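Side-chain contacts in phospholipase C-beta (PLC-beta) (Sepia officinalis, PDB 3QR0), which belongs to the beta class of phospholipases C, multidomain proteins that join PH, EF-hand-like, split X-Y barrel and C2 domains, and carries a bound calcium ion: residues K80-D84 with K85-E89; K175-Q178 with K179-K183; G295-K299 with E300-Y304; T389-F393 with K394-Y398; D681-R684 with K685-K688. All blocks are in the same frame, centred on the assembly; numbering follows the deposited sequence.

Contact 1. Residues K80-D84 with K85-E89; sequences KPPKD and KKIKE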
# COMPACT_ATOMS: atom_id res chain seq x y z
N LYS A 80 -6.22 8.07 -24.05
CA LYS A 80 -7.28 9.01 -24.40
C LYS A 80 -6.79 9.91 -25.53
O LYS A 80 -5.92 10.75 -25.30
CB LYS A 80 -7.68 9.85 -23.19
CG LYS A 80 -8.76 10.89 -23.48
CD LYS A 80 -9.38 11.46 -22.21
CE LYS A 80 -10.53 12.40 -22.54
NZ LYS A 80 -11.31 12.78 -21.33
N PRO A 81 -7.33 9.75 -26.75
CA PRO A 81 -6.86 10.59 -27.84
C PRO A 81 -7.47 11.99 -27.79
O PRO A 81 -8.55 12.16 -27.21
CB PRO A 81 -7.33 9.83 -29.08
CG PRO A 81 -8.57 9.13 -28.64
CD PRO A 81 -8.42 8.86 -27.17
N PRO A 82 -6.79 12.99 -28.37
CA PRO A 82 -7.35 14.34 -28.36
C PRO A 82 -8.59 14.46 -29.24
O PRO A 82 -8.71 13.75 -30.24
CB PRO A 82 -6.20 15.20 -28.90
CG PRO A 82 -5.39 14.27 -29.72
CD PRO A 82 -5.50 12.93 -29.07
N LYS A 83 -9.52 15.32 -28.84
CA LYS A 83 -10.73 15.60 -29.61
C LYS A 83 -10.68 16.96 -30.30
O LYS A 83 -11.39 17.19 -31.27
CB LYS A 83 -11.96 15.53 -28.70
CG LYS A 83 -12.21 14.14 -28.10
CD LYS A 83 -13.56 14.06 -27.38
CE LYS A 83 -13.52 14.73 -26.00
NZ LYS A 83 -14.89 15.17 -25.56
N ASP A 84 -9.83 17.85 -29.80
CA ASP A 84 -9.64 19.16 -30.41
C ASP A 84 -9.07 19.01 -31.83
O ASP A 84 -8.11 18.28 -32.05
CB ASP A 84 -8.71 20.02 -29.54
CG ASP A 84 -8.40 21.36 -30.16
OD1 ASP A 84 -9.08 22.35 -29.81
OD2 ASP A 84 -7.48 21.43 -31.01
N LYS A 85 -9.68 19.72 -32.78
CA LYS A 85 -9.32 19.61 -34.20
C LYS A 85 -7.84 19.88 -34.46
O LYS A 85 -7.18 19.11 -35.15
CB LYS A 85 -10.16 20.59 -35.04
CG LYS A 85 -9.94 20.47 -36.54
CD LYS A 85 -10.84 21.40 -37.33
CE LYS A 85 -10.69 21.20 -38.83
NZ LYS A 85 -11.67 22.02 -39.60
N LYS A 86 -7.33 20.97 -33.90
CA LYS A 86 -5.96 21.40 -34.16
C LYS A 86 -4.93 20.44 -33.55
O LYS A 86 -3.89 20.18 -34.15
CB LYS A 86 -5.75 22.84 -33.66
CG LYS A 86 -6.66 23.84 -34.36
CD LYS A 86 -6.33 25.29 -34.02
CE LYS A 86 -7.40 26.22 -34.56
NZ LYS A 86 -7.06 27.66 -34.36
N ILE A 87 -5.24 19.90 -32.37
CA ILE A 87 -4.38 18.92 -31.72
C ILE A 87 -4.39 17.60 -32.50
O ILE A 87 -3.33 17.02 -32.77
CB ILE A 87 -4.80 18.68 -30.25
CG1 ILE A 87 -4.66 19.97 -29.43
CG2 ILE A 87 -3.95 17.59 -29.62
CD1 ILE A 87 -5.23 19.87 -28.03
N LYS A 88 -5.58 17.13 -32.86
CA LYS A 88 -5.73 15.92 -33.68
C LYS A 88 -4.94 15.99 -34.98
O LYS A 88 -4.29 15.02 -35.36
CB LYS A 88 -7.20 15.68 -34.03
CG LYS A 88 -8.02 15.07 -32.91
CD LYS A 88 -9.47 14.84 -33.35
CE LYS A 88 -9.60 13.62 -34.24
NZ LYS A 88 -10.81 13.70 -35.11
N GLU A 89 -5.02 17.13 -35.66
CA GLU A 89 -4.29 17.31 -36.92
C GLU A 89 -2.78 17.25 -36.70
O GLU A 89 -2.06 16.59 -37.45
CB GLU A 89 -4.71 18.61 -37.60
CG GLU A 89 -6.10 18.53 -38.25
CD GLU A 89 -6.60 19.86 -38.81
OE1 GLU A 89 -5.98 20.91 -38.55
OE2 GLU A 89 -7.64 19.84 -39.51

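Contact 2. Residues K175-Q178 with K179-K183; sequences KAIQ and KCLSK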
# COMPACT_ATOMS: atom_id res chain seq x y z
N LYS A 175 20.11 27.68 -6.21
CA LYS A 175 18.67 27.91 -6.23
C LYS A 175 17.87 26.60 -6.30
O LYS A 175 16.84 26.46 -5.63
CB LYS A 175 18.33 28.81 -7.43
CG LYS A 175 16.88 29.20 -7.58
CD LYS A 175 16.73 30.29 -8.63
CE LYS A 175 15.28 30.64 -8.88
NZ LYS A 175 15.15 31.86 -9.74
N ALA A 176 18.35 25.65 -7.10
CA ALA A 176 17.67 24.37 -7.28
C ALA A 176 17.80 23.48 -6.04
O ALA A 176 16.87 22.76 -5.69
CB ALA A 176 18.22 23.64 -8.50
N ILE A 177 18.96 23.55 -5.37
CA ILE A 177 19.20 22.78 -4.16
C ILE A 177 18.26 23.24 -3.04
O ILE A 177 17.64 22.42 -2.37
CB ILE A 177 20.66 22.91 -3.67
CG1 ILE A 177 21.65 22.47 -4.76
CG2 ILE A 177 20.87 22.06 -2.42
CD1 ILE A 177 23.10 22.67 -4.40
N GLN A 178 18.15 24.56 -2.87
CA GLN A 178 17.28 25.12 -1.83
C GLN A 178 15.80 24.83 -2.08
O GLN A 178 15.09 24.45 -1.15
CB GLN A 178 17.52 26.63 -1.68
CG GLN A 178 18.77 26.96 -0.88
CD GLN A 178 19.14 28.43 -0.92
OE1 GLN A 178 18.72 29.17 -1.81
NE2 GLN A 178 19.93 28.86 0.06
N LYS A 179 15.33 25.01 -3.31
CA LYS A 179 13.92 24.79 -3.63
C LYS A 179 13.48 23.34 -3.43
O LYS A 179 12.35 23.08 -3.05
CB LYS A 179 13.57 25.25 -5.06
CG LYS A 179 13.99 24.29 -6.16
CD LYS A 179 13.43 24.70 -7.51
CE LYS A 179 13.74 23.63 -8.56
NZ LYS A 179 13.48 24.10 -9.94
N CYS A 180 14.39 22.39 -3.68
CA CYS A 180 14.08 20.97 -3.49
C CYS A 180 13.97 20.59 -2.01
O CYS A 180 13.35 19.58 -1.69
CB CYS A 180 15.12 20.09 -4.19
SG CYS A 180 15.06 20.12 -6.01
N LEU A 181 14.56 21.39 -1.12
CA LEU A 181 14.60 21.06 0.31
C LEU A 181 13.66 21.89 1.19
O LEU A 181 13.08 21.35 2.13
CB LEU A 181 16.04 21.17 0.85
CG LEU A 181 17.04 20.12 0.37
CD1 LEU A 181 18.45 20.46 0.84
CD2 LEU A 181 16.65 18.72 0.84
N SER A 182 13.52 23.19 0.92
CA SER A 182 12.73 24.04 1.81
C SER A 182 12.22 25.35 1.18
O SER A 182 12.85 25.91 0.28
CB SER A 182 13.54 24.38 3.07
OG SER A 182 12.73 24.95 4.07
N LYS A 183 11.07 25.80 1.68
CA LYS A 183 10.51 27.11 1.35
C LYS A 183 10.72 28.11 2.49
O LYS A 183 10.32 29.27 2.38
CB LYS A 183 9.01 26.99 1.06
CG LYS A 183 8.68 26.07 -0.11
CD LYS A 183 7.17 25.94 -0.31
CE LYS A 183 6.85 25.11 -1.55
NZ LYS A 183 5.38 24.94 -1.75

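Contact 3. Residues G295-K299 with E300-Y304; sequences GQLTK and EGLLY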
# COMPACT_ATOMS: atom_id res chain seq x y z
N GLY A 295 38.80 -2.33 9.30
CA GLY A 295 38.03 -2.83 10.43
C GLY A 295 37.71 -1.79 11.49
O GLY A 295 37.61 -2.12 12.67
N GLN A 296 37.55 -0.53 11.07
CA GLN A 296 37.22 0.55 12.00
C GLN A 296 36.14 1.45 11.40
O GLN A 296 36.40 2.19 10.46
CB GLN A 296 38.47 1.37 12.34
CG GLN A 296 39.49 0.64 13.21
CD GLN A 296 40.48 1.58 13.88
OE1 GLN A 296 40.11 2.64 14.38
NE2 GLN A 296 41.75 1.18 13.90
N LEU A 297 34.94 1.36 11.96
CA LEU A 297 33.80 2.14 11.51
C LEU A 297 33.66 3.40 12.36
O LEU A 297 33.56 3.32 13.58
CB LEU A 297 32.52 1.30 11.58
CG LEU A 297 31.23 1.91 11.02
CD1 LEU A 297 31.34 2.16 9.53
CD2 LEU A 297 30.04 1.00 11.33
N THR A 298 33.65 4.55 11.69
CA THR A 298 33.53 5.85 12.34
C THR A 298 32.06 6.23 12.56
O THR A 298 31.15 5.56 12.07
CB THR A 298 34.21 6.96 11.49
OG1 THR A 298 33.58 7.03 10.21
CG2 THR A 298 35.70 6.67 11.30
N LYS A 299 31.85 7.33 13.29
CA LYS A 299 30.50 7.86 13.55
C LYS A 299 29.74 8.14 12.24
O LYS A 299 28.56 7.81 12.12
CB LYS A 299 30.63 9.14 14.37
CG LYS A 299 29.33 9.75 14.84
CD LYS A 299 29.57 10.88 15.84
CE LYS A 299 30.32 12.05 15.21
NZ LYS A 299 30.39 13.22 16.13
N GLU A 300 30.43 8.72 11.27
CA GLU A 300 29.83 9.06 9.98
C GLU A 300 29.59 7.80 9.15
O GLU A 300 28.60 7.72 8.42
CB GLU A 300 30.72 10.04 9.22
CG GLU A 300 30.79 11.45 9.83
CD GLU A 300 31.69 11.57 11.06
OE1 GLU A 300 32.56 10.69 11.29
OE2 GLU A 300 31.53 12.56 11.80
N GLY A 301 30.49 6.82 9.28
CA GLY A 301 30.30 5.51 8.66
C GLY A 301 29.10 4.77 9.22
O GLY A 301 28.38 4.10 8.47
N LEU A 302 28.87 4.88 10.53
CA LEU A 302 27.70 4.27 11.17
C LEU A 302 26.40 4.87 10.66
O LEU A 302 25.46 4.15 10.33
CB LEU A 302 27.77 4.44 12.70
CG LEU A 302 26.59 3.88 13.50
CD1 LEU A 302 26.45 2.37 13.28
CD2 LEU A 302 26.74 4.19 14.98
N LEU A 303 26.34 6.20 10.61
CA LEU A 303 25.15 6.89 10.11
C LEU A 303 24.87 6.49 8.66
O LEU A 303 23.72 6.28 8.29
CB LEU A 303 25.33 8.41 10.22
CG LEU A 303 24.14 9.29 9.79
CD1 LEU A 303 22.82 8.76 10.35
CD2 LEU A 303 24.37 10.73 10.24
N TYR A 304 25.93 6.37 7.86
CA TYR A 304 25.79 5.92 6.47
C TYR A 304 25.13 4.53 6.43
O TYR A 304 24.16 4.32 5.71
CB TYR A 304 27.16 5.90 5.79
CG TYR A 304 27.13 5.57 4.31
CD1 TYR A 304 27.15 6.57 3.35
CD2 TYR A 304 27.09 4.25 3.87
CE1 TYR A 304 27.13 6.27 1.98
CE2 TYR A 304 27.06 3.94 2.51
CZ TYR A 304 27.09 4.95 1.58
OH TYR A 304 27.06 4.63 0.24

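Contact 4. Residues T389-F393 with K394-Y398; sequences TEVLF and KDVVY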
# COMPACT_ATOMS: atom_id res chain seq x y z
N THR A 389 -24.57 9.50 -8.78
CA THR A 389 -24.58 9.42 -10.23
C THR A 389 -24.45 7.95 -10.65
O THR A 389 -24.23 7.08 -9.80
CB THR A 389 -23.46 10.27 -10.87
OG1 THR A 389 -22.19 9.79 -10.42
CG2 THR A 389 -23.61 11.75 -10.48
N GLU A 390 -24.59 7.69 -11.94
CA GLU A 390 -24.58 6.33 -12.50
C GLU A 390 -23.49 6.23 -13.55
O GLU A 390 -23.15 7.23 -14.19
CB GLU A 390 -25.91 6.03 -13.18
CG GLU A 390 -27.14 6.34 -12.35
CD GLU A 390 -28.43 6.24 -13.14
OE1 GLU A 390 -28.39 6.28 -14.39
OE2 GLU A 390 -29.50 6.11 -12.50
N VAL A 391 -22.97 5.02 -13.76
CA VAL A 391 -22.06 4.73 -14.87
C VAL A 391 -22.56 3.49 -15.62
O VAL A 391 -23.34 2.70 -15.07
CB VAL A 391 -20.59 4.53 -14.40
CG1 VAL A 391 -20.04 5.83 -13.78
CG2 VAL A 391 -20.48 3.38 -13.42
N LEU A 392 -22.12 3.31 -16.86
CA LEU A 392 -22.52 2.14 -17.66
C LEU A 392 -21.79 0.91 -17.15
O LEU A 392 -20.58 0.94 -16.92
CB LEU A 392 -22.21 2.33 -19.15
CG LEU A 392 -23.17 3.15 -20.01
CD1 LEU A 392 -22.64 3.23 -21.44
CD2 LEU A 392 -24.58 2.56 -20.00
N PHE A 393 -22.52 -0.19 -16.99
CA PHE A 393 -21.92 -1.46 -16.60
C PHE A 393 -20.84 -1.89 -17.61
O PHE A 393 -19.77 -2.34 -17.22
CB PHE A 393 -22.99 -2.55 -16.48
CG PHE A 393 -22.42 -3.91 -16.19
CD1 PHE A 393 -22.23 -4.33 -14.89
CD2 PHE A 393 -22.07 -4.77 -17.23
CE1 PHE A 393 -21.68 -5.58 -14.62
CE2 PHE A 393 -21.54 -6.02 -16.97
CZ PHE A 393 -21.34 -6.43 -15.66
N LYS A 394 -21.15 -1.74 -18.90
CA LYS A 394 -20.22 -2.09 -19.98
C LYS A 394 -18.87 -1.38 -19.83
O LYS A 394 -17.82 -2.01 -19.94
CB LYS A 394 -20.85 -1.78 -21.34
CG LYS A 394 -20.02 -2.16 -22.56
CD LYS A 394 -20.82 -1.88 -23.83
CE LYS A 394 -20.02 -2.12 -25.10
NZ LYS A 394 -20.91 -2.11 -26.30
N ASP A 395 -18.91 -0.07 -19.57
CA ASP A 395 -17.68 0.69 -19.35
C ASP A 395 -16.87 0.14 -18.18
O ASP A 395 -15.65 0.03 -18.27
CB ASP A 395 -17.98 2.18 -19.11
CG ASP A 395 -18.47 2.90 -20.37
OD1 ASP A 395 -18.35 2.34 -21.48
OD2 ASP A 395 -18.98 4.03 -20.24
N VAL A 396 -17.54 -0.20 -17.08
CA VAL A 396 -16.85 -0.73 -15.90
C VAL A 396 -16.12 -2.05 -16.22
O VAL A 396 -14.94 -2.21 -15.88
CB VAL A 396 -17.81 -0.92 -14.70
CG1 VAL A 396 -17.16 -1.73 -13.60
CG2 VAL A 396 -18.26 0.44 -14.16
N VAL A 397 -16.79 -3.00 -16.87
CA VAL A 397 -16.15 -4.30 -17.12
C VAL A 397 -14.97 -4.22 -18.10
O VAL A 397 -13.99 -4.95 -17.95
CB VAL A 397 -17.14 -5.42 -17.54
CG1 VAL A 397 -18.03 -5.82 -16.35
CG2 VAL A 397 -17.98 -5.00 -18.74
N TYR A 398 -15.05 -3.33 -19.07
CA TYR A 398 -13.89 -3.07 -19.94
C TYR A 398 -12.74 -2.40 -19.17
O TYR A 398 -11.57 -2.65 -19.46
CB TYR A 398 -14.31 -2.25 -21.18
CG TYR A 398 -14.87 -3.12 -22.27
CD1 TYR A 398 -14.03 -3.76 -23.17
CD2 TYR A 398 -16.24 -3.34 -22.38
CE1 TYR A 398 -14.53 -4.58 -24.17
CE2 TYR A 398 -16.76 -4.16 -23.38
CZ TYR A 398 -15.89 -4.78 -24.28
OH TYR A 398 -16.39 -5.59 -25.27
O HOH W 1 -20.16 5.27 -18.01

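Contact 5. Residues D681-R684 with K685-K688; sequences DTVR and KKFK. With GOL (glycerol), chain E.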
# COMPACT_ATOMS: atom_id res chain seq x y z
N ASP A 681 -4.50 -7.21 21.88
CA ASP A 681 -3.23 -6.62 21.43
C ASP A 681 -3.41 -5.26 20.75
O ASP A 681 -2.43 -4.66 20.31
CB ASP A 681 -2.54 -7.57 20.44
CG ASP A 681 -2.12 -8.88 21.07
OD1 ASP A 681 -1.87 -8.91 22.29
OD2 ASP A 681 -2.02 -9.89 20.34
N THR A 682 -4.64 -4.79 20.65
CA THR A 682 -4.91 -3.55 19.93
C THR A 682 -4.78 -2.36 20.88
O THR A 682 -5.45 -2.30 21.91
CB THR A 682 -6.29 -3.60 19.26
OG1 THR A 682 -6.27 -4.63 18.26
CG2 THR A 682 -6.63 -2.26 18.61
N VAL A 683 -3.91 -1.42 20.53
CA VAL A 683 -3.61 -0.25 21.35
C VAL A 683 -3.71 1.01 20.50
O VAL A 683 -2.92 1.21 19.57
CB VAL A 683 -2.19 -0.34 21.95
CG1 VAL A 683 -1.87 0.92 22.77
CG2 VAL A 683 -2.03 -1.60 22.80
N ARG A 684 -4.71 1.84 20.81
CA ARG A 684 -4.90 3.11 20.14
C ARG A 684 -4.94 4.27 21.13
O ARG A 684 -5.41 4.11 22.26
CB ARG A 684 -6.20 3.08 19.34
CG ARG A 684 -6.18 2.07 18.21
CD ARG A 684 -7.25 2.38 17.18
NE ARG A 684 -6.98 3.62 16.47
CZ ARG A 684 -7.84 4.25 15.68
NH1 ARG A 684 -9.06 3.76 15.46
NH2 ARG A 684 -7.48 5.38 15.09
N LYS A 685 -4.44 5.43 20.69
CA LYS A 685 -4.47 6.68 21.45
C LYS A 685 -3.83 6.54 22.84
O LYS A 685 -4.34 7.09 23.81
CB LYS A 685 -5.92 7.19 21.61
CG LYS A 685 -6.69 7.35 20.31
CD LYS A 685 -6.09 8.43 19.41
CE LYS A 685 -6.99 8.67 18.19
NZ LYS A 685 -6.30 9.42 17.10
N LYS A 686 -2.71 5.83 22.90
CA LYS A 686 -1.98 5.63 24.17
C LYS A 686 -0.62 6.32 24.16
O LYS A 686 -0.23 6.91 25.16
CB LYS A 686 -1.81 4.14 24.45
CG LYS A 686 -1.14 3.82 25.79
CD LYS A 686 -0.99 2.32 26.00
CE LYS A 686 -0.46 2.00 27.40
NZ LYS A 686 -0.62 0.56 27.74
N PHE A 687 0.09 6.23 23.03
CA PHE A 687 1.48 6.67 22.93
C PHE A 687 1.67 7.86 21.99
O PHE A 687 1.40 7.76 20.80
CB PHE A 687 2.35 5.52 22.44
CG PHE A 687 2.43 4.36 23.38
CD1 PHE A 687 2.11 3.08 22.96
CD2 PHE A 687 2.85 4.54 24.69
CE1 PHE A 687 2.20 1.99 23.83
CE2 PHE A 687 2.94 3.46 25.57
CZ PHE A 687 2.62 2.19 25.13
N LYS A 688 2.16 8.96 22.54
CA LYS A 688 2.38 10.19 21.78
C LYS A 688 3.64 10.88 22.30
O LYS A 688 3.80 11.03 23.50
CB LYS A 688 1.17 11.11 21.96
CG LYS A 688 1.27 12.45 21.25
CD LYS A 688 -0.01 13.25 21.44
CE LYS A 688 0.20 14.72 21.16
NZ LYS A 688 -1.09 15.46 21.23
C1 GOL E . -3.31 8.45 15.44
O1 GOL E . -3.70 9.59 16.18
C2 GOL E . -4.57 7.73 14.99
O2 GOL E . -5.16 7.06 16.08
C3 GOL E . -4.25 6.75 13.87
O3 GOL E . -4.83 7.20 12.67

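Contact 1. Residues K80-D84 with K85-E89
The carboxylate of D84 is gripped at both oxygens. OD2 takes the backbone N-H of I87 on its anti lone pair, with D84 OD2 3.0 Å from I87 N, while OD1 is hydrogen-bonded to S36 OG, so the group is pinned between the helix start and a residue outside it. This makes D84 the N-cap of the helix that begins at K85. Its CG stands anti to the backbone N (chi1 176°), which folds the carboxylate back over the first turn, where OD2 also lies 2.9 Å from K86 N. The D84 carbonyl starts the regular helical pattern: K88 N donates to D84 O over 2.9 Å, nearly straight at 170°. Below the cap the contact turns apolar. The CB-CG side of the P82 ring meets the gamma-methyl of I87 at a slant, with P82 CB and I87 CG2 at 3.4 Å, a close fit for two carbons. K88 runs its aliphatic part along the preceding loop, with K88 CG 3.1 Å from P82 O and CD beside the same oxygen. Within the PH domain this cap ends the loop that leaves strand 70-75 and begins helix 85-93; P82 and I87 both rest on W31 of strand 26-31, and K88 touches L101 of helix 101-104.

Contact 2. Residues K175-Q178 with K179-K183
Q178 O, which accepts twice, is the centre of the tight part of this contact, the backbone at the end of the helix. S182 N comes in to Q178 O at 2.9 Å with a straight bond (166°), and L181 N sits above the plane of the same carbonyl, 3.1 Å from Q178 O. The bond from L181 N to I177 O is weak by comparison, so the last turn hangs mainly on the Q178 carbonyl. C180 turns its sulfur back toward the preceding turn, SG lying 3.2 Å from A176 O. All this belongs to helix 174-181 of the EF-hand region, where buried L181 is wedged against I191 of helix 185-198, L158 of helix 151-165 and F221 of helix 215-225. Its own contact with I177 is loose, I177 CG2 and L181 CD1 being 4.4 Å apart. Of K179 only the base packs here, CG 3.3 Å from A176 O; with CG between its backbone N and carbonyl carbon (chi1 78°), the extended chain passes A176 and carries NZ to salt bridges with E166 and D61. The solvent side is that of K175, which leads away from K179-K183 toward a salt bridge with E60.

Contact 3. Residues G295-K299 with E300-Y304
L297 lays its CD1 methyl against the backbone of G301, 3.5 Å from G301 C and 3.6 Å from G301 CA. G301 has no side chain, and the methyl sits directly on the helix backbone. The other branch reaches forward to the next residue, where L297 CD2 and L302 CD1 are 4.3 Å apart. A chi1 of -175° swings CG of L297 away from its own nitrogen and carries both branches over the first turn.

T298 caps that turn. Its hydroxyl oxygen stands between the backbone N and the carbonyl carbon (chi1 60°) and accepts from G301 N, with T298 OG1 to G301 N at 3.2 Å; the same oxygen is also hydrogen-bonded to the E284 carboxylate. T298 O then takes L302 N at 2.8 Å, and the next bond follows, L303 N to K299 O. Beside the cap, K299 and E300 lie at a slant to each other. Both chains are bent, K299 at its third torsion and E300 at its second, yet K299 NZ stays 4.5 Å from E300 OE2, beyond a salt bridge. The lysine is instead salt-bridged to E232, and its carbon chain packs on F235 of helix 230-238.

The short, weakly bonded strand 296-297 pairs antiparallel with strand 245-246, L297 bonding to I245 through the backbone. Passing straight into an N-capped helix within the EF-hand-like region of the protein, this pairing is consistent with the short sheet that links paired EF-hand loops.

Contact 4. Residues T389-F393 with K394-Y398
The chain runs from strand 391-392 straight into helix 393-403, L392 holding the N-cap position and its carbonyl accepting the first helical bond, V396 N to L392 O at 3.3 Å; V397 N to F393 O follows at 3.1 Å. One turn apart, F393 and V397 meet where V397 CG1 comes in obliquely at the CZ-CE2 side of the ring, 3.4 Å from F393 CZ and 3.6 Å from F393 CE2. A chi1 of 176° turns the ring away from the F393 nitrogen into the interior, where it meets C371 of strand 366-372 and L428 of helix 422-436. V391 and V396 cross at about a right angle, their CG2 methyls 3.8 Å apart. D395 OD2 lies 3.8 Å from L392 CB and accepts from a water, 2.8 Å away, which in turn accepts from L392 N, bridging strand end and helix. F393 and V396 pack on the sheet (I381, L369), V397 on A435 and F436 of helix 422-436. The helix lies in the connection from strand 366-372 to its parallel neighbour 412-418, a beta-alpha-beta crossover with the 380-381/391-392 hairpin inserted, consistent with the TIM-barrel-like X domain.

Contact 5. Residues D681-R684 with K685-K688
The F687 ring has V683 obliquely against it, V683 CG1 standing 4.3 Å from F687 CE1, and K686 over one face, its CG 4.0 Å above the centre. Outside the two segments F708 meets the ring edge-to-face, and F706 also touches it. The other flat group, the R684 guanidinium, has glycerol at its edge, where NH2 donates to glycerol O2 at 3.0 Å (156°). Its remaining nitrogens are taken too, NE by E674 and NH1 by D806, so salt bridges on two sides fix its rotation. K685 bends at its second torsion (-65°) to bring NZ round to the same glycerol, with K685 NZ to glycerol O1 at 2.8 Å and a weak bond to O2. E672, E674 and R720 complete the polar surroundings of this molecule, which probably came from the crystallisation liquor. V683 CG1 also packs on the aliphatic chain of K686, 3.6 Å from both K686 CB and K686 CD. The chain turns a corner at K685, whose positive phi (55°) breaks the extended course, and strand 686-688 then joins the edge of the sheet with 669-676, part of the two-sheet beta sandwich of the C2 domain.

In the fold
Contacts 1, 3 and 4 are all helix starts entered from a loop or strand, but they are capped differently: by an aspartate in contact 1, a threonine in contact 3, and without a side-chain capping bond in contact 4. Contact 2 is the reverse, a helix end, and the most buried of the five; it and contact 3 lie in two separate EF-hand-like parts of the chain, their centres about 28 Å apart. Contact 5 has no helix and lies on the surface, with charged chains round a glycerol. Contacts 1 and 5 lie on opposite sides of the chain's centre, in the PH and C2 domains, while contact 4 belongs to the X domain.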